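Local atomic coordinates of Cyclo(L-tyrosyl-L-tyrosyl) synthase (Mycobacterium tuberculosis, PDB entry 2X9Q), a protein that makes cyclo(L-tyrosyl-L-tyrosyl), a precursor of mycocyclosin, by joining the tyrosyl groups of two tyrosyl-tRNA molecules without ATP. Residues A[87-92]-A[142-147]; A[115-120]-A[167-172]; A[94-99]-A[148-153]; A[120-125]-A[227-232]. One frame throughout, in Å; residues are numbered along the deposited sequence.

Contact 1 of 4, residues A[87-92]-A[142-147]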
loop_
_atom_site.group_PDB
_atom_site.type_symbol
_atom_site.label_atom_id
_atom_site.label_comp_id
_atom_site.label_asym_id
_atom_site.label_seq_id
_atom_site.Cartn_x
_atom_site.Cartn_y
_atom_site.Cartn_z
ATOM N N VAL A 87 1.159 -4.793 3.878
ATOM C CA VAL A 87 1.836 -6.107 3.907
ATOM C C VAL A 87 1.086 -7.013 2.903
ATOM O O VAL A 87 -0.104 -6.988 2.877
ATOM C CB VAL A 87 1.828 -6.738 5.356
ATOM C CG1 VAL A 87 2.605 -8.060 5.337
ATOM C CG2 VAL A 87 2.480 -5.795 6.382
ATOM N N SER A 88 1.811 -7.689 2.003
ATOM C CA SER A 88 1.245 -8.569 0.967
ATOM C C SER A 88 1.345 -10.026 1.428
ATOM O O SER A 88 2.383 -10.449 1.882
ATOM C CB SER A 88 2.095 -8.507 -0.299
ATOM O OG SER A 88 2.214 -7.141 -0.649
ATOM N N PRO A 89 0.291 -10.794 1.264
ATOM C CA PRO A 89 0.298 -12.197 1.721
ATOM C C PRO A 89 1.157 -12.992 0.720
ATOM O O PRO A 89 1.351 -12.525 -0.406
ATOM C CB PRO A 89 -1.202 -12.549 1.665
ATOM C CG PRO A 89 -1.706 -11.769 0.506
ATOM C CD PRO A 89 -1.014 -10.400 0.688
ATOM N N GLY A 90 1.751 -14.116 1.110
ATOM C CA GLY A 90 2.514 -14.908 0.113
ATOM C C GLY A 90 3.848 -14.302 -0.350
ATOM O O GLY A 90 4.404 -14.690 -1.362
ATOM N N ASN A 91 4.392 -13.363 0.417
ATOM C CA ASN A 91 5.570 -12.597 -0.009
ATOM C C ASN A 91 6.581 -12.796 1.060
ATOM O O ASN A 91 6.438 -12.234 2.181
ATOM C CB ASN A 91 5.197 -11.114 -0.132
ATOM C CG ASN A 91 6.295 -10.291 -0.756
ATOM O OD1 ASN A 91 7.477 -10.517 -0.479
ATOM N ND2 ASN A 91 5.914 -9.343 -1.646
ATOM N N SER A 92 7.627 -13.577 0.763
ATOM C CA SER A 92 8.593 -13.927 1.830
ATOM C C SER A 92 9.402 -12.741 2.397
ATOM O O SER A 92 10.031 -12.858 3.429
ATOM C CB SER A 92 9.581 -14.971 1.358
ATOM O OG SER A 92 10.200 -14.434 0.183
ATOM N N LYS A 142 -4.737 -19.870 3.049
ATOM C CA LYS A 142 -3.505 -20.156 3.742
ATOM C C LYS A 142 -2.549 -18.956 3.859
ATOM O O LYS A 142 -1.972 -18.737 4.941
ATOM C CB LYS A 142 -2.769 -21.331 3.030
ATOM C CG LYS A 142 -1.551 -21.720 3.727
ATOM C CD LYS A 142 -0.610 -22.780 3.045
ATOM C CE LYS A 142 -0.510 -22.639 1.562
ATOM N NZ LYS A 142 0.569 -21.688 1.269
ATOM N N ASN A 143 -2.331 -18.230 2.762
ATOM C CA ASN A 143 -1.378 -17.140 2.784
ATOM C C ASN A 143 -1.882 -15.964 3.601
ATOM O O ASN A 143 -1.086 -15.264 4.269
ATOM C CB ASN A 143 -1.065 -16.747 1.329
ATOM C CG ASN A 143 -0.168 -17.790 0.627
ATOM O OD1 ASN A 143 0.361 -18.649 1.273
ATOM N ND2 ASN A 143 -0.022 -17.691 -0.683
ATOM N N ILE A 144 -3.200 -15.718 3.537
ATOM C CA ILE A 144 -3.820 -14.678 4.344
ATOM C C ILE A 144 -3.805 -15.001 5.895
ATOM O O ILE A 144 -3.387 -14.143 6.705
ATOM C CB ILE A 144 -5.240 -14.309 3.878
ATOM C CG1 ILE A 144 -5.226 -13.648 2.458
ATOM C CG2 ILE A 144 -5.889 -13.400 4.903
ATOM C CD1 ILE A 144 -6.656 -13.655 1.783
ATOM N N ARG A 145 -4.131 -16.253 6.288
ATOM C CA ARG A 145 -3.865 -16.683 7.690
ATOM C C ARG A 145 -2.416 -16.475 8.108
ATOM O O ARG A 145 -2.191 -16.016 9.195
ATOM C CB ARG A 145 -4.177 -18.179 7.899
ATOM C CG ARG A 145 -5.685 -18.531 7.690
ATOM C CD ARG A 145 -5.954 -20.006 8.376
ATOM N NE ARG A 145 -7.318 -20.490 8.052
ATOM C CZ ARG A 145 -8.425 -20.066 8.662
ATOM N NH1 ARG A 145 -9.576 -20.584 8.306
ATOM N NH2 ARG A 145 -8.374 -19.117 9.603
ATOM N N GLY A 146 -1.444 -16.872 7.280
ATOM C CA GLY A 146 -0.052 -16.758 7.695
ATOM C C GLY A 146 0.323 -15.267 7.939
ATOM O O GLY A 146 0.943 -14.923 8.984
ATOM N N VAL A 147 -0.029 -14.377 6.981
ATOM C CA VAL A 147 0.441 -13.011 7.146
ATOM C C VAL A 147 -0.357 -12.342 8.315
ATOM O O VAL A 147 0.228 -11.635 9.131
ATOM C CB VAL A 147 0.418 -12.262 5.779
ATOM C CG1 VAL A 147 -0.957 -11.841 5.443
ATOM C CG2 VAL A 147 1.354 -11.090 5.804
HETATM O O HOH W 1 1.417 -15.155 3.604
#
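Pro89 meets helix 133-158 through its CB, which faces Asn143, Ile144 and Val147 together. Pro89 CB lies 3.8 Å from Asn143 O and 3.9 Å from Val147 CG1, with Ile144 CG1 at 4.2 Å from the same atom. Val147 shares its methyls between two partners. A chi1 of 78° sets CG1 between the backbone N and the carbonyl carbon, against Pro89, and turns CG2 toward Val87. Val87 CG1 and Val147 CG2 are 3.3 Å apart, closer than methyl groups normally pack, and the two side chains pass one another running opposite ways.

Gly90 passes beside the Asn143 amide, its CA 3.8 Å from Asn143 ND2. A water joins the backbones here: it accepts from Gly90 N at 2.7 Å and donates to Asn143 O at 2.6 Å, adding to the helical bond which that carbonyl accepts from Val147 N. Both ends of the amide have partners, Lys142 NZ bonding to OD1 and Tyr126 OH to ND2, which fixes its rotation. Ser88, probably the catalytic nucleophile as in related synthases, has its CB directed away from the helix, and its OG hydrogen-bonds to Tyr253 OH.

Val87 ends strand 82-87 and pairs through its backbone with Val116 and Thr118. Tyr117 of strand 112-117 touches Ile144 and Val147, so the contact lies where helix 133-158 covers the ends of these two strands.

Contact 2 of 4, residues A[115-120]-A[167-172]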
loop_
_atom_site.group_PDB
_atom_site.type_symbol
_atom_site.label_atom_id
_atom_site.label_comp_id
_atom_site.label_asym_id
_atom_site.label_seq_id
_atom_site.Cartn_x
_atom_site.Cartn_y
_atom_site.Cartn_z
ATOM N N PHE A 115 -0.415 -1.491 10.347
ATOM C CA PHE A 115 -0.017 -2.480 9.386
ATOM C C PHE A 115 -1.350 -2.786 8.729
ATOM O O PHE A 115 -2.345 -2.932 9.450
ATOM C CB PHE A 115 0.396 -3.799 10.084
ATOM C CG PHE A 115 1.773 -3.838 10.576
ATOM C CD1 PHE A 115 2.811 -3.959 9.684
ATOM C CD2 PHE A 115 2.041 -3.755 11.962
ATOM C CE1 PHE A 115 4.137 -4.070 10.116
ATOM C CE2 PHE A 115 3.370 -3.823 12.415
ATOM C CZ PHE A 115 4.411 -4.000 11.491
ATOM N N VAL A 116 -1.397 -2.864 7.396
ATOM C CA VAL A 116 -2.643 -3.235 6.704
ATOM C C VAL A 116 -2.270 -4.370 5.711
ATOM O O VAL A 116 -1.448 -4.196 4.862
ATOM C CB VAL A 116 -3.209 -2.006 5.938
ATOM C CG1 VAL A 116 -4.415 -2.415 5.136
ATOM C CG2 VAL A 116 -3.596 -0.831 6.966
ATOM N N TYR A 117 -2.841 -5.560 5.878
ATOM C CA TYR A 117 -2.512 -6.646 4.971
ATOM C C TYR A 117 -3.602 -6.817 3.938
ATOM O O TYR A 117 -4.815 -6.666 4.205
ATOM C CB TYR A 117 -2.179 -7.978 5.705
ATOM C CG TYR A 117 -3.330 -8.513 6.525
ATOM C CD1 TYR A 117 -3.517 -8.064 7.816
ATOM C CD2 TYR A 117 -4.279 -9.439 5.983
ATOM C CE1 TYR A 117 -4.564 -8.517 8.595
ATOM C CE2 TYR A 117 -5.374 -9.904 6.785
ATOM C CZ TYR A 117 -5.454 -9.484 8.080
ATOM O OH TYR A 117 -6.527 -9.810 8.893
ATOM N N THR A 118 -3.167 -7.105 2.731
ATOM C CA THR A 118 -4.125 -7.178 1.633
ATOM C C THR A 118 -4.848 -8.558 1.680
ATOM O O THR A 118 -4.202 -9.566 1.666
ATOM C CB THR A 118 -3.466 -6.846 0.292
ATOM O OG1 THR A 118 -3.050 -5.478 0.347
ATOM C CG2 THR A 118 -4.546 -6.929 -0.898
ATOM N N ASP A 119 -6.167 -8.585 1.805
ATOM C CA ASP A 119 -6.859 -9.874 1.856
ATOM C C ASP A 119 -7.987 -9.924 0.797
ATOM O O ASP A 119 -9.042 -10.590 0.993
ATOM C CB ASP A 119 -7.419 -10.098 3.271
ATOM C CG ASP A 119 -8.478 -9.087 3.607
ATOM O OD1 ASP A 119 -8.368 -7.901 3.136
ATOM O OD2 ASP A 119 -9.425 -9.426 4.341
ATOM N N VAL A 120 -7.850 -9.126 -0.255
ATOM C CA VAL A 120 -8.902 -9.042 -1.276
ATOM C C VAL A 120 -8.198 -9.219 -2.625
ATOM O O VAL A 120 -7.025 -8.818 -2.774
ATOM C CB VAL A 120 -9.619 -7.652 -1.253
ATOM C CG1 VAL A 120 -10.689 -7.633 -0.084
ATOM C CG2 VAL A 120 -8.568 -6.494 -1.176
ATOM N N VAL A 167 -3.133 -3.681 13.555
ATOM C CA VAL A 167 -3.094 -4.436 12.298
ATOM C C VAL A 167 -4.526 -4.555 11.869
ATOM O O VAL A 167 -5.415 -4.704 12.701
ATOM C CB VAL A 167 -2.485 -5.852 12.403
ATOM C CG1 VAL A 167 -2.935 -6.638 13.681
ATOM C CG2 VAL A 167 -2.780 -6.696 11.055
ATOM N N ARG A 168 -4.792 -4.462 10.571
ATOM C CA ARG A 168 -6.130 -4.865 10.154
ATOM C C ARG A 168 -6.124 -5.258 8.690
ATOM O O ARG A 168 -5.229 -4.870 7.984
ATOM C CB ARG A 168 -7.143 -3.776 10.377
ATOM C CG ARG A 168 -7.073 -2.677 9.376
ATOM C CD ARG A 168 -7.921 -1.451 9.894
ATOM N NE ARG A 168 -7.110 -0.638 10.801
ATOM C CZ ARG A 168 -7.587 0.322 11.616
ATOM N NH1 ARG A 168 -8.872 0.615 11.663
ATOM N NH2 ARG A 168 -6.766 0.989 12.396
ATOM N N PRO A 169 -7.140 -6.024 8.270
ATOM C CA PRO A 169 -7.170 -6.395 6.860
ATOM C C PRO A 169 -7.680 -5.254 5.985
ATOM O O PRO A 169 -8.542 -4.461 6.407
ATOM C CB PRO A 169 -8.172 -7.569 6.827
ATOM C CG PRO A 169 -9.144 -7.288 7.991
ATOM C CD PRO A 169 -8.350 -6.468 9.021
HETATM N N MSE A 170 -7.230 -5.220 4.724
HETATM C CA MSE A 170 -7.705 -4.241 3.798
HETATM C C MSE A 170 -9.255 -4.276 3.652
HETATM O O MSE A 170 -9.925 -3.189 3.499
HETATM C CB MSE A 170 -6.987 -4.460 2.383
HETATM C CG MSE A 170 -7.416 -3.327 1.301
HETATM SE SE MSE A 170 -6.705 -1.574 1.964
HETATM C CE MSE A 170 -4.827 -1.934 1.619
ATOM N N SER A 171 -9.864 -5.464 3.700
ATOM C CA SER A 171 -11.349 -5.614 3.567
ATOM C C SER A 171 -12.096 -4.911 4.679
ATOM O O SER A 171 -13.219 -4.581 4.513
ATOM C CB SER A 171 -11.824 -7.126 3.643
ATOM O OG SER A 171 -11.305 -7.697 4.842
ATOM N N GLU A 172 -11.492 -4.722 5.822
ATOM C CA GLU A 172 -12.194 -4.017 6.895
ATOM C C GLU A 172 -12.564 -2.555 6.500
ATOM O O GLU A 172 -13.558 -2.005 7.001
ATOM C CB GLU A 172 -11.251 -3.952 8.095
ATOM C CG GLU A 172 -11.888 -3.433 9.344
ATOM C CD GLU A 172 -11.118 -3.893 10.602
ATOM O OE1 GLU A 172 -10.962 -5.145 10.884
ATOM O OE2 GLU A 172 -10.677 -2.971 11.294
HETATM O O HOH W 2 -4.649 -1.465 11.211
#
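Asp119 holds Ser171 with both carboxylate oxygens, each using its syn lone pair. OD1 of Asp119 accepts from Ser171 N at 2.9 Å, and OD2 of Asp119 accepts from Ser171 OG at 2.6 Å. With CG lodged between its backbone N and carbonyl carbon (chi1 65°), Asp119 brings the carboxylate up to Ser171.

Ahead of this pair of bonds, strands 115-117 and 167-169 run parallel, their short axes 24° apart. Arg168 straddles Val116: its N donates to Phe115 O at 3.1 Å, and its O accepts from Tyr117 N at 3.3 Å. The ladder continues past Pro169, which has no N-H to give, with Met170 N donating to Tyr117 O at 2.9 Å. Phe115 O accepts a second hydrogen bond from a water 3.2 Å away, and Arg168 NE donates to that same water at 2.6 Å. The guanidinium also forms a salt bridge with Asp114 through NH2, while Thr118 OG1 is bonded to Glu233.

Pro169 lies over one face of the Tyr117 ring as a CH-pi contact, its CA 3.8 Å from the centroid of that ring and 15° off the normal. Val167 CG2 meets the ring edge in its plane. Tyr117 OH has a weak bond to Arg148 NE. On the other face of the sheet, the methyl CE of selenomethionine Met170 packs on Val116 CG1.

The two strands are successive parallel strands of a beta-alpha-beta crossover. Phe115, Tyr117 and Val167 face helix 133-158 on one side of the sheet, and Val116 and Met170 face helix 220-244 on the other.

Contact 3 of 4, residues A[94-99]-A[148-153]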
loop_
_atom_site.group_PDB
_atom_site.type_symbol
_atom_site.label_atom_id
_atom_site.label_comp_id
_atom_site.label_asym_id
_atom_site.label_seq_id
_atom_site.Cartn_x
_atom_site.Cartn_y
_atom_site.Cartn_z
ATOM N N PHE A 94 8.199 -10.393 3.966
ATOM C CA PHE A 94 7.557 -10.146 5.272
ATOM C C PHE A 94 7.715 -11.282 6.239
ATOM O O PHE A 94 6.735 -11.881 6.698
ATOM C CB PHE A 94 6.063 -9.693 5.140
ATOM C CG PHE A 94 5.924 -8.411 4.302
ATOM C CD1 PHE A 94 6.262 -7.169 4.876
ATOM C CD2 PHE A 94 5.487 -8.459 2.953
ATOM C CE1 PHE A 94 6.155 -5.963 4.117
ATOM C CE2 PHE A 94 5.422 -7.279 2.139
ATOM C CZ PHE A 94 5.737 -6.023 2.778
ATOM N N SER A 95 8.965 -11.534 6.599
ATOM C CA SER A 95 9.288 -12.550 7.576
ATOM C C SER A 95 8.904 -11.975 8.935
ATOM O O SER A 95 8.647 -10.746 9.053
ATOM C CB SER A 95 10.819 -12.823 7.511
ATOM O OG SER A 95 11.486 -11.689 8.123
ATOM N N ARG A 96 8.872 -12.837 9.961
ATOM C CA ARG A 96 8.665 -12.366 11.320
ATOM C C ARG A 96 9.687 -11.301 11.739
ATOM O O ARG A 96 9.337 -10.315 12.393
ATOM C CB ARG A 96 8.697 -13.569 12.339
ATOM C CG ARG A 96 7.349 -14.359 12.378
ATOM C CD ARG A 96 6.274 -13.615 13.165
ATOM N NE ARG A 96 6.860 -13.319 14.472
ATOM C CZ ARG A 96 6.934 -14.207 15.470
ATOM N NH1 ARG A 96 7.585 -13.886 16.593
ATOM N NH2 ARG A 96 6.357 -15.424 15.349
ATOM N N GLN A 97 10.944 -11.531 11.457
ATOM C CA GLN A 97 11.964 -10.530 11.877
ATOM C C GLN A 97 11.743 -9.176 11.116
ATOM O O GLN A 97 11.871 -8.112 11.728
ATOM C CB GLN A 97 13.396 -11.058 11.567
ATOM C CG GLN A 97 14.574 -10.109 12.077
ATOM C CD GLN A 97 14.410 -9.801 13.583
ATOM O OE1 GLN A 97 14.167 -8.640 14.008
ATOM N NE2 GLN A 97 14.445 -10.865 14.402
ATOM N N ARG A 98 11.462 -9.235 9.798
ATOM C CA ARG A 98 11.291 -7.995 9.024
ATOM C C ARG A 98 10.090 -7.231 9.570
ATOM O O ARG A 98 10.149 -6.023 9.661
ATOM C CB ARG A 98 11.060 -8.252 7.537
ATOM C CG ARG A 98 10.967 -6.917 6.652
ATOM C CD ARG A 98 12.362 -6.565 6.344
ATOM N NE ARG A 98 12.724 -7.573 5.353
ATOM C CZ ARG A 98 13.957 -7.976 5.098
ATOM N NH1 ARG A 98 15.001 -7.434 5.751
ATOM N NH2 ARG A 98 14.121 -8.910 4.161
ATOM N N LEU A 99 8.997 -7.931 9.925
ATOM C CA LEU A 99 7.804 -7.254 10.468
ATOM C C LEU A 99 8.128 -6.612 11.812
ATOM O O LEU A 99 7.660 -5.507 12.129
ATOM C CB LEU A 99 6.631 -8.220 10.605
ATOM C CG LEU A 99 6.012 -8.647 9.236
ATOM C CD1 LEU A 99 5.104 -9.883 9.497
ATOM C CD2 LEU A 99 5.187 -7.433 8.655
ATOM N N ARG A 148 -1.656 -12.615 8.429
ATOM C CA ARG A 148 -2.404 -12.085 9.552
ATOM C C ARG A 148 -1.705 -12.489 10.896
ATOM O O ARG A 148 -1.590 -11.672 11.830
ATOM C CB ARG A 148 -3.898 -12.595 9.528
ATOM C CG ARG A 148 -4.713 -12.284 10.814
ATOM C CD ARG A 148 -5.971 -13.201 10.915
ATOM N NE ARG A 148 -6.852 -13.077 9.800
ATOM C CZ ARG A 148 -7.484 -14.054 9.148
ATOM N NH1 ARG A 148 -8.283 -13.690 8.160
ATOM N NH2 ARG A 148 -7.355 -15.344 9.413
ATOM N N ALA A 149 -1.382 -13.783 11.034
ATOM C CA ALA A 149 -0.840 -14.288 12.251
ATOM C C ALA A 149 0.537 -13.669 12.520
ATOM O O ALA A 149 0.800 -13.250 13.627
ATOM C CB ALA A 149 -0.700 -15.817 12.139
ATOM N N LYS A 150 1.424 -13.619 11.532
ATOM C CA LYS A 150 2.763 -13.014 11.749
ATOM C C LYS A 150 2.617 -11.544 12.182
ATOM O O LYS A 150 3.300 -11.111 13.113
ATOM C CB LYS A 150 3.659 -13.076 10.543
ATOM C CG LYS A 150 3.989 -14.535 10.174
ATOM C CD LYS A 150 4.709 -14.508 8.817
ATOM C CE LYS A 150 5.240 -15.877 8.468
ATOM N NZ LYS A 150 6.311 -15.726 7.370
ATOM N N ILE A 151 1.692 -10.805 11.547
ATOM C CA ILE A 151 1.519 -9.424 11.942
ATOM C C ILE A 151 0.936 -9.362 13.322
ATOM O O ILE A 151 1.416 -8.556 14.116
ATOM C CB ILE A 151 0.721 -8.587 10.947
ATOM C CG1 ILE A 151 1.402 -8.627 9.548
ATOM C CG2 ILE A 151 0.583 -7.156 11.448
ATOM C CD1 ILE A 151 0.300 -8.259 8.394
ATOM N N THR A 152 -0.122 -10.160 13.603
ATOM C CA THR A 152 -0.752 -10.119 14.909
ATOM C C THR A 152 0.251 -10.430 16.021
ATOM O O THR A 152 0.271 -9.718 17.010
ATOM C CB THR A 152 -2.014 -10.992 14.950
ATOM O OG1 THR A 152 -2.831 -10.569 13.849
ATOM C CG2 THR A 152 -2.869 -10.895 16.366
ATOM N N THR A 153 1.135 -11.421 15.839
ATOM C CA THR A 153 2.130 -11.743 16.870
ATOM C C THR A 153 3.055 -10.542 17.041
ATOM O O THR A 153 3.360 -10.128 18.161
ATOM C CB THR A 153 2.931 -12.994 16.436
ATOM O OG1 THR A 153 2.005 -14.083 16.285
ATOM C CG2 THR A 153 4.132 -13.385 17.486
#
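The start of helix 96-109 and the second half of helix 133-158 approach most closely at Arg96 and Lys150, whose CA atoms are 6.0 Å apart, and next at Leu99 and Ile151, with CA atoms 6.8 Å apart. Contacts made by side-chain carbons dominate between them.

Arg96 folds back along its chain, with chi2 at -77° and chi3 at -54°, and thereby lays its guanidinium across Thr153. Thr153 CG2 sits 3.5 Å above the guanidinium plane of Arg96, over its centre, so a methyl and not an oxygen covers that face. Arg96 CD also lies 3.7 Å from Lys150 CB. Lys150 presents its CB to Leu99 as well, with Leu99 CD1 at 3.7 Å from that atom. The rest of the lysine runs extended toward Phe94 O. Deeper in, Leu99 CD1 reaches Ile151 CG1 at 3.9 Å, the two side chains meeting at about a right angle.

At the start of helix 96-109, Ser95 is the N-cap, its OG accepting from Arg98 N at 3.0 Å in a nearly straight bond of 166°.

Leu99 and Ile151 both rest on Val87 and Phe115, and Ile151 also on Tyr117 and Val167, so the two helices lie side by side on one face of strands 82-87 and 112-117, with helix 133-158 extending to strand 165-169.

Contact 4 of 4, residues A[120-125]-A[227-232]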
loop_
_atom_site.group_PDB
_atom_site.type_symbol
_atom_site.label_atom_id
_atom_site.label_comp_id
_atom_site.label_asym_id
_atom_site.label_seq_id
_atom_site.Cartn_x
_atom_site.Cartn_y
_atom_site.Cartn_z
ATOM N N VAL A 120 -7.850 -9.126 -0.255
ATOM C CA VAL A 120 -8.902 -9.042 -1.276
ATOM C C VAL A 120 -8.198 -9.219 -2.625
ATOM O O VAL A 120 -7.025 -8.818 -2.774
ATOM C CB VAL A 120 -9.619 -7.652 -1.253
ATOM C CG1 VAL A 120 -10.689 -7.633 -0.084
ATOM C CG2 VAL A 120 -8.568 -6.494 -1.176
ATOM N N HIS A 121 -8.888 -9.848 -3.582
ATOM C CA HIS A 121 -8.335 -10.167 -4.894
ATOM C C HIS A 121 -7.106 -11.069 -4.873
ATOM O O HIS A 121 -6.414 -11.131 -5.898
ATOM C CB HIS A 121 -8.073 -8.883 -5.770
ATOM C CG HIS A 121 -9.282 -7.993 -5.836
ATOM N ND1 HIS A 121 -10.392 -8.315 -6.579
ATOM C CD2 HIS A 121 -9.569 -6.828 -5.203
ATOM C CE1 HIS A 121 -11.318 -7.378 -6.418
ATOM N NE2 HIS A 121 -10.854 -6.490 -5.556
ATOM N N VAL A 122 -6.835 -11.733 -3.737
ATOM C CA VAL A 122 -5.718 -12.676 -3.649
ATOM C C VAL A 122 -5.997 -14.004 -4.384
ATOM O O VAL A 122 -5.221 -14.461 -5.236
ATOM C CB VAL A 122 -5.301 -12.883 -2.155
ATOM C CG1 VAL A 122 -4.156 -13.892 -2.067
ATOM C CG2 VAL A 122 -4.834 -11.494 -1.642
ATOM N N ALA A 123 -7.118 -14.611 -4.094
ATOM C CA ALA A 123 -7.544 -15.861 -4.823
ATOM C C ALA A 123 -7.629 -15.527 -6.333
ATOM O O ALA A 123 -7.231 -16.298 -7.182
ATOM C CB ALA A 123 -8.984 -16.305 -4.322
ATOM N N GLU A 124 -8.227 -14.395 -6.670
ATOM C CA GLU A 124 -8.333 -14.032 -8.119
ATOM C C GLU A 124 -6.998 -13.932 -8.828
ATOM O O GLU A 124 -6.914 -14.286 -9.997
ATOM C CB GLU A 124 -9.143 -12.733 -8.315
ATOM C CG GLU A 124 -10.607 -12.921 -7.925
ATOM C CD GLU A 124 -10.943 -12.813 -6.332
ATOM O OE1 GLU A 124 -10.092 -12.819 -5.351
ATOM O OE2 GLU A 124 -12.163 -12.703 -6.068
ATOM N N SER A 125 -5.973 -13.406 -8.150
ATOM C CA SER A 125 -4.664 -13.331 -8.733
ATOM C C SER A 125 -4.072 -14.692 -8.944
ATOM O O SER A 125 -3.327 -14.892 -9.907
ATOM C CB SER A 125 -3.644 -12.549 -7.807
ATOM O OG SER A 125 -4.292 -11.355 -7.394
HETATM N N MSE A 227 -5.375 -4.587 -11.830
HETATM C CA MSE A 227 -6.098 -3.275 -11.725
HETATM C C MSE A 227 -7.082 -3.309 -10.552
HETATM O O MSE A 227 -7.209 -2.335 -9.789
HETATM C CB MSE A 227 -6.802 -2.934 -13.039
HETATM C CG MSE A 227 -7.627 -1.572 -13.050
HETATM SE SE MSE A 227 -6.332 -0.085 -12.989
HETATM C CE MSE A 227 -5.906 -0.273 -14.982
ATOM N N ASP A 228 -7.793 -4.430 -10.366
ATOM C CA ASP A 228 -8.750 -4.497 -9.259
ATOM C C ASP A 228 -8.041 -4.426 -7.902
ATOM O O ASP A 228 -8.531 -3.777 -6.962
ATOM C CB ASP A 228 -9.579 -5.809 -9.315
ATOM C CG ASP A 228 -10.604 -5.832 -10.460
ATOM O OD1 ASP A 228 -10.928 -4.798 -11.091
ATOM O OD2 ASP A 228 -11.066 -6.939 -10.748
ATOM N N TYR A 229 -6.946 -5.139 -7.790
ATOM C CA TYR A 229 -6.143 -5.281 -6.569
ATOM C C TYR A 229 -5.579 -3.880 -6.205
ATOM O O TYR A 229 -5.744 -3.417 -5.094
ATOM C CB TYR A 229 -5.005 -6.270 -6.886
ATOM C CG TYR A 229 -4.064 -6.617 -5.745
ATOM C CD1 TYR A 229 -3.133 -5.670 -5.247
ATOM C CD2 TYR A 229 -4.072 -7.946 -5.177
ATOM C CE1 TYR A 229 -2.227 -6.029 -4.129
ATOM C CE2 TYR A 229 -3.187 -8.314 -4.072
ATOM C CZ TYR A 229 -2.273 -7.344 -3.558
ATOM O OH TYR A 229 -1.425 -7.691 -2.502
ATOM N N ILE A 230 -5.061 -3.165 -7.208
ATOM C CA ILE A 230 -4.462 -1.791 -7.003
ATOM C C ILE A 230 -5.556 -0.770 -6.681
ATOM O O ILE A 230 -5.397 0.073 -5.771
ATOM C CB ILE A 230 -3.705 -1.416 -8.267
ATOM C CG1 ILE A 230 -2.319 -2.127 -8.240
ATOM C CG2 ILE A 230 -3.510 0.099 -8.347
ATOM C CD1 ILE A 230 -1.683 -2.111 -9.692
ATOM N N CYS A 231 -6.690 -0.866 -7.367
ATOM C CA CYS A 231 -7.833 -0.029 -7.020
ATOM C C CYS A 231 -8.342 -0.212 -5.557
ATOM O O CYS A 231 -8.679 0.782 -4.911
ATOM C CB CYS A 231 -8.982 -0.176 -8.026
ATOM S SG CYS A 231 -8.526 0.577 -9.630
ATOM N N ALA A 232 -8.353 -1.456 -5.043
ATOM C CA ALA A 232 -8.690 -1.720 -3.682
ATOM C C ALA A 232 -7.714 -1.147 -2.611
ATOM O O ALA A 232 -8.169 -0.769 -1.530
ATOM C CB ALA A 232 -8.863 -3.235 -3.445
HETATM O O HOH W 3 -10.461 -9.764 -8.923
#
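The His121 ring has Asp228 CB over one face, 3.8 Å from the centroid of the His121 ring and 14° off its normal, a CH-pi contact. Ala232 CB sits at the edge near the ring plane, 4.1 Å from His121 CD2. Imidazole and carboxylate planes are turned 46° apart. His121 ND1 is 2.8 Å from a water that donates a weak, long bond of 3.4 Å to Asp228 OD2; Asp228 OD1 is bonded to Gln224.

The Tyr229 ring turns an edge to His121 O, which lies near its plane and 4.0 Å from Tyr229 CD2. Placing CG opposite the backbone N, at chi1 -178°, lets this ring run along the 120-125 backbone, where Val122 CG2 stands 4.3 Å from Tyr229 CE2. His121 O is itself held at the start of helix 122-128 by two donors of one residue: Ser125 OG at 2.6 Å, in the carbonyl plane, and Ser125 N. Beside the imidazole, Val120 CG2 packs on Ala232 CB.

The turn entering helix 122-128 is thus packed against one side of helix 220-244. Tyr229 and Ala232 probably belong to the substrate-binding residues, as in related enzymes, and Tyr229 may also contact the aminoacyl-tRNA. With Glu233 and the probable nucleophile Ser88 both beside the Tyr229 side chain, this probably forms part of the wall of the active-site pocket in the synthase's Rossmann-like domain, the fold it shares with class I aminoacyl-tRNA synthetases.

Overall arrangement
The four contacts gather near the C-terminal ends of strands 82-87 and 112-117. Contacts 1 and 2 join where these strands pair, and just beyond them Pro89 CD packs 3.4 Å from Thr118 O. Contacts 1 and 3 use successive turns of helix 133-158, their centres 9 Å apart, and share a core in which Val87 CB meets Ile151 CD1 at 3.7 Å. Contact 4 continues contact 2 through Val120. The probable active site lies between contacts 1, 2 and 4: Ser88 OG is 4.1 Å from Tyr229 OH, and Thr118 CG2 is 3.5 Å from Tyr229 CZ. Contacts 3 and 4 do not touch, their centres being 21 Å apart.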